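Local atomic coordinates of dipeptide Epimerase (Enterococcus faecalis V583, PDB entry 3JVA), a protein that belongs to the mandelate racemase/muconate lactonizing enzyme family of the enolase superfamily and holds a magnesium ion in its barrel domain. Residues Val8-Lys16 with Thr322-Val330; Ile137-Val148 with Ala171-Val180. All coordinates share one frame; numbering follows the deposited sequence.

Contact 1. Residues Val8-Lys16 with Thr322-Val330; sequences VRASKIKLK and TFGLETAPV
Lys16 lies along the backbone of Phe323-Glu326, its side chain passing one carbonyl oxygen after another. CB and CG pass the carbonyl oxygen of Gly324, CG also lying 3.8 Å from Glu326 OE1; CD moves on to Phe323 O, and CE sits 3.4 Å from Leu325 O. With the chain extended beyond CG (chi2 176°), NZ arrives at Phe323 O and donates a hydrogen bond of 3.1 Å from above the carbonyl plane. A water accepts from the same NZ, its oxygen 2.7 Å from Leu325 O. The backbones join in a single bridge between Leu15 and Leu325: Glu326 N donates to Lys14 O at 2.9 Å, and Lys16 N to Gly324 O at 2.8 Å, the latter N-H nearly straight at 168°. In this enolase-superfamily fold the bridge ties strand 3-21 of the N-terminal domain to the loop that follows strand 314-317 of the barrel. Ile13 points its branches into the loop: CG2 comes within 3.2 Å of Thr327 O and also meets Leu325 CB, while CD1 reaches Thr327 CG2 and Pro329 CB. The other edge of strand 3-21 pairs with strand 29-38. A second water donates to Leu15 O and Glu326 OE1.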
ATOM      1  N   VAL B   8      43.318  -6.884 -27.755  1.00 23.89           N
ATOM      2  CA  VAL B   8      42.790  -7.872 -26.818  1.00 26.16           C
ATOM      3  C   VAL B   8      43.440  -9.232 -27.026  1.00 25.05           C
ATOM      4  O   VAL B   8      43.745  -9.620 -28.155  1.00 25.50           O
ATOM      5  CB  VAL B   8      41.248  -8.031 -26.930  1.00 27.23           C
ATOM      6  CG1 VAL B   8      40.871  -8.659 -28.258  1.00 30.52           C
ATOM      7  CG2 VAL B   8      40.732  -8.885 -25.767  1.00 26.75           C
ATOM      8  N   ARG B   9      43.662  -9.945 -25.926  1.00 23.88           N
ATOM      9  CA  ARG B   9      44.267 -11.264 -25.985  1.00 23.39           C
ATOM     10  C   ARG B   9      43.565 -12.179 -24.993  1.00 23.37           C
ATOM     11  O   ARG B   9      42.867 -11.720 -24.093  1.00 22.40           O
ATOM     12  CB  ARG B   9      45.761 -11.189 -25.639  1.00 24.89           C
ATOM     13  CG  ARG B   9      46.092 -10.947 -24.155  1.00 26.24           C
ATOM     14  CD  ARG B   9      47.609 -10.944 -23.952  1.00 27.99           C
ATOM     15  NE  ARG B   9      48.077 -10.812 -22.567  1.00 28.62           N
ATOM     16  CZ  ARG B   9      48.154 -11.812 -21.689  1.00 29.72           C
ATOM     17  NH1 ARG B   9      47.781 -13.039 -22.029  1.00 29.91           N
ATOM     18  NH2 ARG B   9      48.669 -11.598 -20.481  1.00 30.63           N
ATOM     19  N   ALA B  10      43.726 -13.480 -25.183  1.00 24.60           N
ATOM     20  CA  ALA B  10      43.143 -14.431 -24.260  1.00 23.94           C
ATOM     21  C   ALA B  10      44.238 -14.630 -23.225  1.00 24.25           C
ATOM     22  O   ALA B  10      45.417 -14.410 -23.515  1.00 24.95           O
ATOM     23  CB  ALA B  10      42.827 -15.746 -24.970  1.00 25.31           C
ATOM     24  N   SER B  11      43.851 -15.014 -22.015  1.00 20.52           N
ATOM     25  CA  SER B  11      44.814 -15.251 -20.950  1.00 22.72           C
ATOM     26  C   SER B  11      44.371 -16.535 -20.287  1.00 22.70           C
ATOM     27  O   SER B  11      43.199 -16.681 -19.960  1.00 21.31           O
ATOM     28  CB  SER B  11      44.786 -14.107 -19.930  1.00 20.75           C
ATOM     29  OG  SER B  11      45.644 -14.358 -18.822  1.00 23.61           O
ATOM     30  N   LYS B  12      45.304 -17.467 -20.112  1.00 21.95           N
ATOM     31  CA  LYS B  12      44.991 -18.738 -19.476  1.00 23.07           C
ATOM     32  C   LYS B  12      46.032 -19.002 -18.394  1.00 23.31           C
ATOM     33  O   LYS B  12      47.215 -19.171 -18.683  1.00 23.58           O
ATOM     34  CB  LYS B  12      45.005 -19.867 -20.507  1.00 25.33           C
ATOM     35  CG  LYS B  12      44.041 -19.649 -21.667  1.00 29.53           C
ATOM     36  CD  LYS B  12      44.025 -20.851 -22.600  1.00 32.03           C
ATOM     37  CE  LYS B  12      43.065 -20.637 -23.756  1.00 34.55           C
ATOM     38  NZ  LYS B  12      43.065 -21.796 -24.689  1.00 36.75           N
ATOM     39  N   ILE B  13      45.580 -19.031 -17.147  1.00 22.63           N
ATOM     40  CA  ILE B  13      46.469 -19.240 -16.016  1.00 23.17           C
ATOM     41  C   ILE B  13      45.975 -20.426 -15.205  1.00 24.21           C
ATOM     42  O   ILE B  13      44.837 -20.440 -14.743  1.00 24.62           O
ATOM     43  CB  ILE B  13      46.504 -17.977 -15.113  1.00 23.22           C
ATOM     44  CG1 ILE B  13      47.024 -16.767 -15.904  1.00 20.93           C
ATOM     45  CG2 ILE B  13      47.389 -18.224 -13.905  1.00 21.88           C
ATOM     46  CD1 ILE B  13      48.520 -16.817 -16.217  1.00 21.84           C
ATOM     47  N   LYS B  14      46.834 -21.423 -15.033  1.00 23.26           N
ATOM     48  CA  LYS B  14      46.458 -22.608 -14.273  1.00 24.54           C
ATOM     49  C   LYS B  14      46.157 -22.246 -12.821  1.00 23.42           C
ATOM     50  O   LYS B  14      46.810 -21.373 -12.239  1.00 22.59           O
ATOM     51  CB  LYS B  14      47.582 -23.645 -14.324  1.00 25.90           C
ATOM     52  CG  LYS B  14      47.182 -24.998 -13.771  1.00 31.11           C
ATOM     53  CD  LYS B  14      48.294 -26.020 -13.927  1.00 35.58           C
ATOM     54  CE  LYS B  14      47.795 -27.409 -13.568  1.00 37.46           C
ATOM     55  NZ  LYS B  14      46.632 -27.773 -14.420  1.00 42.31           N
ATOM     56  N   LEU B  15      45.158 -22.915 -12.247  1.00 22.85           N
ATOM     57  CA  LEU B  15      44.765 -22.686 -10.861  1.00 24.26           C
ATOM     58  C   LEU B  15      45.468 -23.690  -9.950  1.00 24.81           C
ATOM     59  O   LEU B  15      45.648 -24.850 -10.324  1.00 24.95           O
ATOM     60  CB  LEU B  15      43.251 -22.858 -10.698  1.00 24.11           C
ATOM     61  CG  LEU B  15      42.296 -21.935 -11.463  1.00 23.66           C
ATOM     62  CD1 LEU B  15      40.859 -22.421 -11.256  1.00 24.74           C
ATOM     63  CD2 LEU B  15      42.451 -20.499 -10.980  1.00 24.43           C
ATOM     64  N   LYS B  16      45.858 -23.245  -8.759  1.00 26.94           N
ATOM     65  CA  LYS B  16      46.518 -24.126  -7.796  1.00 28.12           C
ATOM     66  C   LYS B  16      45.550 -25.225  -7.364  1.00 30.50           C
ATOM     67  O   LYS B  16      45.950 -26.369  -7.143  1.00 29.40           O
ATOM     68  CB  LYS B  16      46.979 -23.339  -6.563  1.00 28.11           C
ATOM     69  CG  LYS B  16      48.136 -22.385  -6.818  1.00 29.48           C
ATOM     70  CD  LYS B  16      48.473 -21.585  -5.571  1.00 31.80           C
ATOM     71  CE  LYS B  16      49.615 -20.620  -5.815  1.00 34.31           C
ATOM     72  NZ  LYS B  16      49.883 -19.776  -4.610  1.00 37.15           N
ATOM     73  N   THR B 322      44.233 -13.781  -6.990  1.00 22.34           N
ATOM     74  CA  THR B 322      45.658 -13.913  -7.290  1.00 22.82           C
ATOM     75  C   THR B 322      46.348 -14.976  -6.447  1.00 24.62           C
ATOM     76  O   THR B 322      47.361 -15.541  -6.867  1.00 24.49           O
ATOM     77  CB  THR B 322      46.438 -12.580  -7.123  1.00 22.11           C
ATOM     78  OG1 THR B 322      46.476 -12.196  -5.743  1.00 22.09           O
ATOM     79  CG2 THR B 322      45.786 -11.472  -7.946  1.00 23.84           C
ATOM     80  N   PHE B 323      45.794 -15.261  -5.271  1.00 23.19           N
ATOM     81  CA  PHE B 323      46.388 -16.255  -4.378  1.00 24.77           C
ATOM     82  C   PHE B 323      46.278 -17.680  -4.906  1.00 24.97           C
ATOM     83  O   PHE B 323      47.010 -18.566  -4.462  1.00 26.40           O
ATOM     84  CB  PHE B 323      45.737 -16.200  -2.989  1.00 23.64           C
ATOM     85  CG  PHE B 323      45.653 -14.822  -2.401  1.00 23.60           C
ATOM     86  CD1 PHE B 323      46.588 -13.846  -2.721  1.00 24.54           C
ATOM     87  CD2 PHE B 323      44.644 -14.510  -1.496  1.00 25.48           C
ATOM     88  CE1 PHE B 323      46.519 -12.575  -2.149  1.00 26.90           C
ATOM     89  CE2 PHE B 323      44.566 -13.245  -0.917  1.00 25.81           C
ATOM     90  CZ  PHE B 323      45.502 -12.279  -1.243  1.00 26.80           C
ATOM     91  N   GLY B 324      45.361 -17.904  -5.843  1.00 22.63           N
ATOM     92  CA  GLY B 324      45.189 -19.238  -6.392  1.00 23.50           C
ATOM     93  C   GLY B 324      45.731 -19.433  -7.796  1.00 22.01           C
ATOM     94  O   GLY B 324      45.436 -20.445  -8.437  1.00 24.97           O
ATOM     95  N   LEU B 325      46.520 -18.478  -8.277  1.00 21.32           N
ATOM     96  CA  LEU B 325      47.093 -18.556  -9.622  1.00 22.13           C
ATOM     97  C   LEU B 325      48.484 -19.196  -9.602  1.00 22.86           C
ATOM     98  O   LEU B 325      49.292 -18.899  -8.724  1.00 24.04           O
ATOM     99  CB  LEU B 325      47.201 -17.150 -10.224  1.00 21.40           C
ATOM    100  CG  LEU B 325      45.920 -16.316 -10.344  1.00 21.23           C
ATOM    101  CD1 LEU B 325      46.254 -14.972 -10.975  1.00 22.51           C
ATOM    102  CD2 LEU B 325      44.889 -17.059 -11.184  1.00 21.06           C
ATOM    103  N   GLU B 326      48.765 -20.064 -10.569  1.00 23.46           N
ATOM    104  CA  GLU B 326      50.075 -20.715 -10.638  1.00 23.70           C
ATOM    105  C   GLU B 326      51.168 -19.753 -11.074  1.00 24.94           C
ATOM    106  O   GLU B 326      52.338 -19.939 -10.743  1.00 24.40           O
ATOM    107  CB  GLU B 326      50.030 -21.914 -11.586  1.00 23.95           C
ATOM    108  CG  GLU B 326      49.403 -23.151 -10.972  1.00 25.23           C
ATOM    109  CD  GLU B 326      50.244 -23.750  -9.857  1.00 26.84           C
ATOM    110  OE1 GLU B 326      49.801 -24.754  -9.261  1.00 26.03           O
ATOM    111  OE2 GLU B 326      51.347 -23.228  -9.577  1.00 27.90           O
ATOM    112  N   THR B 327      50.791 -18.727 -11.827  1.00 23.47           N
ATOM    113  CA  THR B 327      51.757 -17.737 -12.277  1.00 24.69           C
ATOM    114  C   THR B 327      51.019 -16.437 -12.597  1.00 25.08           C
ATOM    115  O   THR B 327      49.807 -16.448 -12.811  1.00 23.79           O
ATOM    116  CB  THR B 327      52.547 -18.250 -13.512  1.00 26.17           C
ATOM    117  OG1 THR B 327      53.701 -17.426 -13.714  1.00 27.74           O
ATOM    118  CG2 THR B 327      51.678 -18.232 -14.762  1.00 25.27           C
ATOM    119  N   ALA B 328      51.745 -15.322 -12.604  1.00 25.16           N
ATOM    120  CA  ALA B 328      51.143 -14.018 -12.871  1.00 25.29           C
ATOM    121  C   ALA B 328      51.077 -13.704 -14.361  1.00 24.88           C
ATOM    122  O   ALA B 328      52.074 -13.817 -15.075  1.00 24.69           O
ATOM    123  CB  ALA B 328      51.924 -12.933 -12.155  1.00 24.98           C
ATOM    124  N   PRO B 329      49.895 -13.294 -14.849  1.00 24.14           N
ATOM    125  CA  PRO B 329      49.732 -12.968 -16.269  1.00 22.53           C
ATOM    126  C   PRO B 329      50.348 -11.621 -16.646  1.00 22.47           C
ATOM    127  O   PRO B 329      50.586 -11.347 -17.825  1.00 23.50           O
ATOM    128  CB  PRO B 329      48.214 -12.993 -16.455  1.00 22.89           C
ATOM    129  CG  PRO B 329      47.714 -12.486 -15.116  1.00 23.81           C
ATOM    130  CD  PRO B 329      48.610 -13.214 -14.128  1.00 24.45           C
ATOM    131  N   VAL B 330      50.613 -10.794 -15.640  1.00 22.11           N
ATOM    132  CA  VAL B 330      51.189  -9.470 -15.848  1.00 21.95           C
ATOM    133  C   VAL B 330      52.172  -9.124 -14.734  1.00 23.86           C
ATOM    134  O   VAL B 330      52.354  -9.893 -13.792  1.00 25.94           O
ATOM    135  CB  VAL B 330      50.098  -8.379 -15.860  1.00 23.52           C
ATOM    136  CG1 VAL B 330      49.067  -8.682 -16.937  1.00 21.69           C
ATOM    137  CG2 VAL B 330      49.444  -8.293 -14.485  1.00 22.76           C
TER
HETATM  138  O   HOH W   1      48.115 -26.470 -10.209  1.00 36.60           O
HETATM  139  O   HOH W   2      49.468 -17.547  -6.381  1.00 25.56           O

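Contact 2. Residues Ile137-Val148 with Ala171-Val180; sequences IDEPNVMAQKAV and ARVKAIREAV
Ile137 lays its CG2 methyl over one face of the Arg172 guanidinium, 3.3 Å above the plane and over its centre, the two side chains crossing at about a right angle. Ile137 lies in the loop leading into helix 140-152, and Arg172 sits within the neighbouring helix 166-180; these are two successive outer helices, joined through strand 157-161, of the (beta/alpha)7beta barrel, a modified TIM barrel, of the enolase superfamily. The Arg172 chain, extended from CG to NE, carries NE to Asp138 O, where it donates a hydrogen bond of 3.0 Å with an N-H angle of 151°. The oxygen is tilted from the guanidinium plane, and NH1 has a further, weak bond to Thr164 OG1, so the group is held by its NE, by NH1 and by the methyl on its face. Met143 SD packs against the aliphatic part of the same chain, 3.5 Å from Arg172 CD.

Beyond this polar end, toward the C-terminal ends of both segments, the contact is apolar and made of small residues. The helix axes approach to 8.0 Å at a crossing angle of -35°, a closeness that the alanines permit. Pro140 fits its ring between Ala171 and Ala175, CG to the CB of the first and CB to that of the second. Ala144 then lies against Ala175 and Ala179. On the inner side, Ile176 passes CG2 to Ala147 and CD1 toward Met143 CB, and it also touches Ile160 and Leu186 of the barrel strands, which places this edge of the contact against the barrel wall. At the far end Val148 CG1 lies 3.9 Å from Ala179 CB. Val180 CG1, anti to the carbonyl carbon (chi1 -52°), reaches Ala147 CB at 3.7 Å.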
ATOM      1  N   ILE B 137      36.301 -26.103  -0.935  1.00 29.40           N
ATOM      2  CA  ILE B 137      35.498 -27.149  -0.318  1.00 31.50           C
ATOM      3  C   ILE B 137      36.275 -28.458  -0.269  1.00 30.51           C
ATOM      4  O   ILE B 137      36.917 -28.853  -1.242  1.00 30.52           O
ATOM      5  CB  ILE B 137      34.165 -27.345  -1.080  1.00 32.64           C
ATOM      6  CG1 ILE B 137      33.284 -26.107  -0.881  1.00 34.36           C
ATOM      7  CG2 ILE B 137      33.432 -28.582  -0.574  1.00 33.72           C
ATOM      8  CD1 ILE B 137      32.989 -25.784   0.581  1.00 37.15           C
ATOM      9  N   ASP B 138      36.224 -29.122   0.878  1.00 30.17           N
ATOM     10  CA  ASP B 138      36.933 -30.379   1.065  1.00 31.43           C
ATOM     11  C   ASP B 138      36.443 -30.975   2.383  1.00 32.27           C
ATOM     12  O   ASP B 138      35.535 -30.425   3.012  1.00 30.86           O
ATOM     13  CB  ASP B 138      38.441 -30.105   1.115  1.00 32.52           C
ATOM     14  CG  ASP B 138      39.274 -31.303   0.698  1.00 35.75           C
ATOM     15  OD1 ASP B 138      40.393 -31.089   0.187  1.00 36.55           O
ATOM     16  OD2 ASP B 138      38.821 -32.450   0.883  1.00 37.79           O
ATOM     17  N   GLU B 139      37.021 -32.098   2.797  1.00 32.53           N
ATOM     18  CA  GLU B 139      36.611 -32.714   4.051  1.00 33.72           C
ATOM     19  C   GLU B 139      36.845 -31.723   5.186  1.00 32.32           C
ATOM     20  O   GLU B 139      37.771 -30.917   5.128  1.00 32.60           O
ATOM     21  CB  GLU B 139      37.403 -33.999   4.302  1.00 35.99           C
ATOM     22  CG  GLU B 139      37.085 -35.114   3.319  1.00 40.86           C
ATOM     23  CD  GLU B 139      35.593 -35.405   3.227  1.00 44.30           C
ATOM     24  OE1 GLU B 139      34.970 -35.692   4.271  1.00 46.10           O
ATOM     25  OE2 GLU B 139      35.044 -35.346   2.107  1.00 47.41           O
ATOM     26  N   PRO B 140      36.005 -31.766   6.234  1.00 32.35           N
ATOM     27  CA  PRO B 140      36.135 -30.857   7.379  1.00 32.08           C
ATOM     28  C   PRO B 140      37.562 -30.714   7.907  1.00 32.67           C
ATOM     29  O   PRO B 140      38.076 -29.604   8.054  1.00 31.47           O
ATOM     30  CB  PRO B 140      35.196 -31.475   8.411  1.00 31.74           C
ATOM     31  CG  PRO B 140      34.099 -32.025   7.552  1.00 32.06           C
ATOM     32  CD  PRO B 140      34.867 -32.685   6.423  1.00 32.11           C
ATOM     33  N   ASN B 141      38.193 -31.848   8.188  1.00 34.44           N
ATOM     34  CA  ASN B 141      39.552 -31.878   8.711  1.00 34.04           C
ATOM     35  C   ASN B 141      40.564 -31.182   7.804  1.00 33.54           C
ATOM     36  O   ASN B 141      41.478 -30.509   8.286  1.00 33.25           O
ATOM     37  CB  ASN B 141      39.970 -33.329   8.951  1.00 37.87           C
ATOM     38  CG  ASN B 141      39.428 -34.272   7.891  1.00 41.18           C
ATOM     39  OD1 ASN B 141      38.211 -34.458   7.769  1.00 44.68           O
ATOM     40  ND2 ASN B 141      40.324 -34.868   7.115  1.00 42.59           N
ATOM     41  N   VAL B 142      40.406 -31.345   6.493  1.00 32.17           N
ATOM     42  CA  VAL B 142      41.315 -30.716   5.544  1.00 30.45           C
ATOM     43  C   VAL B 142      41.101 -29.206   5.521  1.00 29.58           C
ATOM     44  O   VAL B 142      42.061 -28.435   5.545  1.00 27.06           O
ATOM     45  CB  VAL B 142      41.118 -31.276   4.120  1.00 33.25           C
ATOM     46  CG1 VAL B 142      42.012 -30.529   3.140  1.00 34.08           C
ATOM     47  CG2 VAL B 142      41.442 -32.764   4.101  1.00 34.30           C
ATOM     48  N   MET B 143      39.841 -28.779   5.479  1.00 28.12           N
ATOM     49  CA  MET B 143      39.547 -27.351   5.467  1.00 27.56           C
ATOM     50  C   MET B 143      40.046 -26.712   6.758  1.00 26.61           C
ATOM     51  O   MET B 143      40.532 -25.578   6.762  1.00 25.78           O
ATOM     52  CB  MET B 143      38.042 -27.116   5.311  1.00 28.44           C
ATOM     53  CG  MET B 143      37.473 -27.635   4.001  1.00 26.00           C
ATOM     54  SD  MET B 143      35.777 -27.077   3.715  1.00 27.73           S
ATOM     55  CE  MET B 143      36.085 -25.343   3.293  1.00 25.89           C
ATOM     56  N   ALA B 144      39.934 -27.454   7.855  1.00 27.11           N
ATOM     57  CA  ALA B 144      40.372 -26.968   9.154  1.00 28.01           C
ATOM     58  C   ALA B 144      41.870 -26.689   9.160  1.00 28.71           C
ATOM     59  O   ALA B 144      42.312 -25.650   9.656  1.00 28.19           O
ATOM     60  CB  ALA B 144      40.020 -27.983  10.236  1.00 27.73           C
ATOM     61  N   GLN B 145      42.655 -27.609   8.607  1.00 29.94           N
ATOM     62  CA  GLN B 145      44.100 -27.409   8.571  1.00 31.70           C
ATOM     63  C   GLN B 145      44.442 -26.248   7.640  1.00 30.18           C
ATOM     64  O   GLN B 145      45.387 -25.500   7.890  1.00 28.95           O
ATOM     65  CB  GLN B 145      44.828 -28.685   8.125  1.00 35.50           C
ATOM     66  CG  GLN B 145      44.617 -29.082   6.679  1.00 41.17           C
ATOM     67  CD  GLN B 145      45.496 -30.250   6.266  1.00 45.34           C
ATOM     68  OE1 GLN B 145      45.385 -31.351   6.811  1.00 46.43           O
ATOM     69  NE2 GLN B 145      46.380 -30.015   5.301  1.00 46.56           N
ATOM     70  N   LYS B 146      43.667 -26.087   6.572  1.00 29.02           N
ATOM     71  CA  LYS B 146      43.917 -24.986   5.649  1.00 29.13           C
ATOM     72  C   LYS B 146      43.604 -23.672   6.355  1.00 27.36           C
ATOM     73  O   LYS B 146      44.306 -22.681   6.175  1.00 28.30           O
ATOM     74  CB  LYS B 146      43.060 -25.124   4.389  1.00 31.97           C
ATOM     75  CG  LYS B 146      43.410 -26.331   3.533  1.00 34.55           C
ATOM     76  CD  LYS B 146      42.586 -26.364   2.252  1.00 38.46           C
ATOM     77  CE  LYS B 146      41.090 -26.321   2.547  1.00 38.26           C
ATOM     78  NZ  LYS B 146      40.276 -26.440   1.311  1.00 38.43           N
ATOM     79  N   ALA B 147      42.553 -23.674   7.171  1.00 27.35           N
ATOM     80  CA  ALA B 147      42.171 -22.479   7.913  1.00 26.41           C
ATOM     81  C   ALA B 147      43.315 -22.047   8.829  1.00 26.04           C
ATOM     82  O   ALA B 147      43.684 -20.870   8.863  1.00 24.29           O
ATOM     83  CB  ALA B 147      40.911 -22.746   8.732  1.00 25.37           C
ATOM     84  N   VAL B 148      43.884 -22.990   9.575  1.00 25.99           N
ATOM     85  CA  VAL B 148      44.983 -22.631  10.461  1.00 27.34           C
ATOM     86  C   VAL B 148      46.139 -22.068   9.640  1.00 26.25           C
ATOM     87  O   VAL B 148      46.751 -21.079  10.029  1.00 27.23           O
ATOM     88  CB  VAL B 148      45.471 -23.834  11.317  1.00 29.56           C
ATOM     89  CG1 VAL B 148      44.333 -24.339  12.192  1.00 28.86           C
ATOM     90  CG2 VAL B 148      45.988 -24.942  10.433  1.00 33.85           C
ATOM     91  N   ALA B 171      29.372 -29.597   9.474  1.00 28.06           N
ATOM     92  CA  ALA B 171      30.602 -30.322   9.780  1.00 28.40           C
ATOM     93  C   ALA B 171      31.843 -29.494   9.453  1.00 28.82           C
ATOM     94  O   ALA B 171      32.790 -29.435  10.239  1.00 27.31           O
ATOM     95  CB  ALA B 171      30.631 -31.638   9.013  1.00 28.84           C
ATOM     96  N   ARG B 172      31.833 -28.855   8.287  1.00 28.30           N
ATOM     97  CA  ARG B 172      32.953 -28.029   7.858  1.00 28.97           C
ATOM     98  C   ARG B 172      33.097 -26.787   8.726  1.00 27.70           C
ATOM     99  O   ARG B 172      34.194 -26.465   9.177  1.00 27.68           O
ATOM    100  CB  ARG B 172      32.775 -27.622   6.393  1.00 28.82           C
ATOM    101  CG  ARG B 172      32.952 -28.774   5.425  1.00 29.89           C
ATOM    102  CD  ARG B 172      32.534 -28.416   4.009  1.00 31.63           C
ATOM    103  NE  ARG B 172      32.711 -29.561   3.119  1.00 33.29           N
ATOM    104  CZ  ARG B 172      31.853 -29.910   2.166  1.00 36.06           C
ATOM    105  NH1 ARG B 172      30.746 -29.201   1.971  1.00 36.51           N
ATOM    106  NH2 ARG B 172      32.101 -30.970   1.406  1.00 35.19           N
ATOM    107  N   VAL B 173      31.991 -26.090   8.964  1.00 27.03           N
ATOM    108  CA  VAL B 173      32.035 -24.886   9.783  1.00 27.70           C
ATOM    109  C   VAL B 173      32.498 -25.219  11.201  1.00 28.04           C
ATOM    110  O   VAL B 173      33.300 -24.498  11.791  1.00 28.00           O
ATOM    111  CB  VAL B 173      30.653 -24.194   9.828  1.00 28.84           C
ATOM    112  CG1 VAL B 173      30.672 -23.050  10.826  1.00 28.70           C
ATOM    113  CG2 VAL B 173      30.298 -23.670   8.439  1.00 28.80           C
ATOM    114  N   LYS B 174      31.995 -26.325  11.736  1.00 29.36           N
ATOM    115  CA  LYS B 174      32.363 -26.763  13.077  1.00 29.25           C
ATOM    116  C   LYS B 174      33.871 -26.995  13.191  1.00 28.53           C
ATOM    117  O   LYS B 174      34.514 -26.503  14.116  1.00 29.27           O
ATOM    118  CB  LYS B 174      31.625 -28.056  13.420  1.00 31.32           C
ATOM    119  CG  LYS B 174      32.045 -28.674  14.743  1.00 34.63           C
ATOM    120  CD  LYS B 174      31.369 -30.020  14.973  1.00 36.69           C
ATOM    121  CE  LYS B 174      29.863 -29.876  15.084  1.00 39.13           C
ATOM    122  NZ  LYS B 174      29.197 -31.183  15.349  1.00 41.71           N
ATOM    123  N   ALA B 175      34.423 -27.749  12.245  1.00 27.90           N
ATOM    124  CA  ALA B 175      35.851 -28.059  12.227  1.00 27.07           C
ATOM    125  C   ALA B 175      36.699 -26.797  12.108  1.00 27.57           C
ATOM    126  O   ALA B 175      37.688 -26.620  12.821  1.00 26.00           O
ATOM    127  CB  ALA B 175      36.161 -29.009  11.074  1.00 26.81           C
ATOM    128  N   ILE B 176      36.312 -25.912  11.199  1.00 27.59           N
ATOM    129  CA  ILE B 176      37.055 -24.678  11.005  1.00 27.44           C
ATOM    130  C   ILE B 176      37.047 -23.825  12.268  1.00 28.13           C
ATOM    131  O   ILE B 176      38.103 -23.385  12.732  1.00 29.72           O
ATOM    132  CB  ILE B 176      36.469 -23.872   9.823  1.00 26.99           C
ATOM    133  CG1 ILE B 176      36.662 -24.666   8.527  1.00 29.53           C
ATOM    134  CG2 ILE B 176      37.140 -22.513   9.730  1.00 26.37           C
ATOM    135  CD1 ILE B 176      35.988 -24.054   7.308  1.00 30.46           C
ATOM    136  N   ARG B 177      35.863 -23.602  12.831  1.00 29.91           N
ATOM    137  CA  ARG B 177      35.744 -22.789  14.034  1.00 30.94           C
ATOM    138  C   ARG B 177      36.587 -23.323  15.187  1.00 31.19           C
ATOM    139  O   ARG B 177      37.317 -22.569  15.829  1.00 31.60           O
ATOM    140  CB  ARG B 177      34.279 -22.682  14.479  1.00 29.17           C
ATOM    141  CG  ARG B 177      34.082 -21.857  15.747  1.00 28.70           C
ATOM    142  CD  ARG B 177      34.634 -20.448  15.581  1.00 27.81           C
ATOM    143  NE  ARG B 177      33.782 -19.611  14.742  1.00 28.29           N
ATOM    144  CZ  ARG B 177      34.189 -18.497  14.142  1.00 28.12           C
ATOM    145  NH1 ARG B 177      35.443 -18.089  14.279  1.00 27.86           N
ATOM    146  NH2 ARG B 177      33.336 -17.776  13.424  1.00 27.36           N
ATOM    147  N   GLU B 178      36.489 -24.620  15.452  1.00 32.03           N
ATOM    148  CA  GLU B 178      37.251 -25.210  16.547  1.00 33.07           C
ATOM    149  C   GLU B 178      38.749 -25.137  16.292  1.00 32.02           C
ATOM    150  O   GLU B 178      39.540 -25.046  17.228  1.00 30.78           O
ATOM    151  CB  GLU B 178      36.828 -26.665  16.771  1.00 36.71           C
ATOM    152  CG  GLU B 178      36.835 -27.521  15.520  1.00 42.72           C
ATOM    153  CD  GLU B 178      36.240 -28.899  15.755  1.00 46.46           C
ATOM    154  OE1 GLU B 178      35.129 -28.972  16.331  1.00 48.99           O
ATOM    155  OE2 GLU B 178      36.874 -29.905  15.361  1.00 46.92           O
ATOM    156  N   ALA B 179      39.137 -25.160  15.021  1.00 30.64           N
ATOM    157  CA  ALA B 179      40.547 -25.107  14.673  1.00 28.90           C
ATOM    158  C   ALA B 179      41.174 -23.729  14.863  1.00 29.14           C
ATOM    159  O   ALA B 179      42.290 -23.621  15.374  1.00 29.03           O
ATOM    160  CB  ALA B 179      40.748 -25.573  13.236  1.00 30.85           C
ATOM    161  N   VAL B 180      40.461 -22.673  14.475  1.00 27.00           N
ATOM    162  CA  VAL B 180      41.014 -21.325  14.576  1.00 26.60           C
ATOM    163  C   VAL B 180      40.469 -20.407  15.673  1.00 25.82           C
ATOM    164  O   VAL B 180      40.985 -19.314  15.874  1.00 26.19           O
ATOM    165  CB  VAL B 180      40.884 -20.591  13.223  1.00 26.66           C
ATOM    166  CG1 VAL B 180      41.470 -21.457  12.107  1.00 27.22           C
ATOM    167  CG2 VAL B 180      39.420 -20.270  12.944  1.00 27.28           C
TER

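The two contacts bury nearly equal areas, yet they join different levels of the fold. Contact 1 bridges the N-terminal domain and the barrel domain, between residues far apart in sequence; contact 2 stays within the barrel, joining two successive outer helices. Their centres are 27 Å apart, and they do not touch. Both are partly buried, but contact 1 mixes buried Ile13 and Leu325 with exposed lysines and Glu326, and relies on two backbone hydrogen bonds, a lysine-to-carbonyl bond and waters. Contact 2 lies farther from the chain centre and depends on close apolar helix packing, with one side-chain-to-backbone hydrogen bond across it, at its Arg172 end.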